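Local coordinates for protein RNase NGR3 (Nicotiana glutinosa, PDB 1VD3) that probably cleaves RNA as an endonuclease of the RNase T2 family and binds the uridine nucleotide 2'-UMP in its active-site cleft, at residues S123-N128 and K149-G154. Residues are numbered along the deposited sequence; the frame is centred on the assembly and turned at random.
Sequences SNLLEN and KAIEEG
The carbonyl oxygens of N128 and A150 share one water, which donates a hydrogen bond to each, at 2.8 Å from N128 O and 2.9 Å from A150 O, and so bridges two helices that make no direct hydrogen bond here. A150 O also accepts a weak bond from G154 N, at 3.3 Å. Close by, the side-chain amide of N128 turns a face to G154 CA, with OD1 of N128 3.1 Å from that carbon; CG anti to the carbonyl carbon (chi1 -83°) swings the flat group over it. G154 has no CB, and the amide lies where one would point, which is consistent with the close approach of 5.6 Å between N128 CA and G154 CA. In this RNase T2 fold the contact joins helix 125-131 to helix 144-155 beside strand 171-181 of the central antiparallel sheet. On the sheet side the contact is apolar: L125 brings CD2 to 3.6 Å from I151 CG2, the two side chains crossing at a slant, and both also touch V176 of that strand. With an alanine in place of N128, G154 CA would probably lose the flat group packed over it, leaving a gap between the helices. Further along helix 125-131, L129 touches both A150 and I151.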
loop_
_atom_site.group_PDB
_atom_site.type_symbol
_atom_site.label_atom_id
_atom_site.label_comp_id
_atom_site.label_asym_id
_atom_site.label_seq_id
_atom_site.Cartn_x
_atom_site.Cartn_y
_atom_site.Cartn_z
ATOM N N SER A 123 11.088 1.239 0.298
ATOM C CA SER A 123 10.732 0.021 1.018
ATOM C C SER A 123 11.169 -1.218 0.244
ATOM O O SER A 123 11.428 -2.258 0.837
ATOM C CB SER A 123 9.230 -0.022 1.314
ATOM O OG SER A 123 8.466 -0.099 0.130
ATOM N N ASN A 124 11.224 -1.102 -1.081
ATOM C CA ASN A 124 11.701 -2.186 -1.943
ATOM C C ASN A 124 11.276 -3.571 -1.442
ATOM O O ASN A 124 12.108 -4.469 -1.293
ATOM C CB ASN A 124 13.233 -2.086 -1.997
ATOM C CG ASN A 124 13.835 -2.791 -3.192
ATOM O OD1 ASN A 124 13.343 -2.669 -4.313
ATOM N ND2 ASN A 124 14.926 -3.513 -2.960
ATOM N N LEU A 125 9.979 -3.749 -1.204
ATOM C CA LEU A 125 9.460 -5.007 -0.671
ATOM C C LEU A 125 9.748 -6.273 -1.477
ATOM O O LEU A 125 10.210 -7.271 -0.923
ATOM C CB LEU A 125 7.949 -4.900 -0.448
ATOM C CG LEU A 125 7.442 -3.795 0.489
ATOM C CD1 LEU A 125 5.934 -3.923 0.629
ATOM C CD2 LEU A 125 8.113 -3.899 1.855
ATOM N N LEU A 126 9.455 -6.238 -2.771
ATOM C CA LEU A 126 9.667 -7.400 -3.630
ATOM C C LEU A 126 11.100 -7.913 -3.557
ATOM O O LEU A 126 11.336 -9.107 -3.357
ATOM C CB LEU A 126 9.321 -7.050 -5.080
ATOM C CG LEU A 126 9.265 -8.206 -6.083
ATOM C CD1 LEU A 126 8.157 -9.175 -5.694
ATOM C CD2 LEU A 126 9.016 -7.653 -7.481
ATOM N N GLU A 127 12.053 -7.001 -3.715
ATOM C CA GLU A 127 13.466 -7.355 -3.677
ATOM C C GLU A 127 13.953 -7.759 -2.287
ATOM O O GLU A 127 14.826 -8.620 -2.152
ATOM C CB GLU A 127 14.301 -6.192 -4.208
ATOM C CG GLU A 127 13.965 -5.816 -5.643
ATOM C CD GLU A 127 14.211 -6.956 -6.616
ATOM O OE1 GLU A 127 15.377 -7.390 -6.733
ATOM O OE2 GLU A 127 13.241 -7.414 -7.260
ATOM N N ASN A 128 13.405 -7.140 -1.247
ATOM C CA ASN A 128 13.818 -7.508 0.099
ATOM C C ASN A 128 13.404 -8.949 0.372
ATOM O O ASN A 128 14.111 -9.691 1.059
ATOM C CB ASN A 128 13.198 -6.572 1.139
ATOM C CG ASN A 128 13.978 -5.282 1.294
ATOM O OD1 ASN A 128 15.208 -5.296 1.366
ATOM N ND2 ASN A 128 13.267 -4.159 1.359
ATOM N N LYS A 149 10.404 -10.554 8.907
ATOM C CA LYS A 149 11.818 -10.307 9.164
ATOM C C LYS A 149 12.558 -9.849 7.917
ATOM O O LYS A 149 13.434 -8.985 7.989
ATOM C CB LYS A 149 12.494 -11.559 9.724
ATOM C CG LYS A 149 12.041 -11.943 11.122
ATOM C CD LYS A 149 12.893 -13.085 11.664
ATOM C CE LYS A 149 12.429 -13.529 13.041
ATOM N NZ LYS A 149 11.043 -14.077 13.004
ATOM N N ALA A 150 12.206 -10.428 6.776
ATOM C CA ALA A 150 12.849 -10.067 5.519
ATOM C C ALA A 150 12.595 -8.599 5.189
ATOM O O ALA A 150 13.495 -7.885 4.741
ATOM C CB ALA A 150 12.336 -10.952 4.396
ATOM N N ILE A 151 11.363 -8.152 5.400
ATOM C CA ILE A 151 11.017 -6.762 5.130
ATOM C C ILE A 151 11.701 -5.877 6.168
ATOM O O ILE A 151 12.251 -4.822 5.845
ATOM C CB ILE A 151 9.483 -6.544 5.201
ATOM C CG1 ILE A 151 8.805 -7.297 4.053
ATOM C CG2 ILE A 151 9.162 -5.052 5.142
ATOM C CD1 ILE A 151 7.300 -7.284 4.090
ATOM N N GLU A 152 11.669 -6.324 7.416
ATOM C CA GLU A 152 12.269 -5.588 8.515
ATOM C C GLU A 152 13.757 -5.334 8.286
ATOM O O GLU A 152 14.249 -4.239 8.544
ATOM C CB GLU A 152 12.048 -6.353 9.822
ATOM C CG GLU A 152 12.562 -5.659 11.063
ATOM C CD GLU A 152 12.071 -6.328 12.332
ATOM O OE1 GLU A 152 12.201 -7.566 12.444
ATOM O OE2 GLU A 152 11.556 -5.617 13.220
ATOM N N GLU A 153 14.476 -6.336 7.790
ATOM C CA GLU A 153 15.903 -6.155 7.550
ATOM C C GLU A 153 16.155 -5.131 6.449
ATOM O O GLU A 153 17.078 -4.322 6.547
ATOM C CB GLU A 153 16.575 -7.475 7.163
ATOM C CG GLU A 153 18.086 -7.330 7.012
ATOM C CD GLU A 153 18.776 -8.606 6.576
ATOM O OE1 GLU A 153 18.535 -9.061 5.437
ATOM O OE2 GLU A 153 19.562 -9.153 7.377
ATOM N N GLY A 154 15.331 -5.172 5.406
ATOM C CA GLY A 154 15.492 -4.254 4.293
ATOM C C GLY A 154 15.004 -2.837 4.540
ATOM O O GLY A 154 15.502 -1.892 3.926
HETATM O O HOH W 1 15.606 -9.216 3.362
#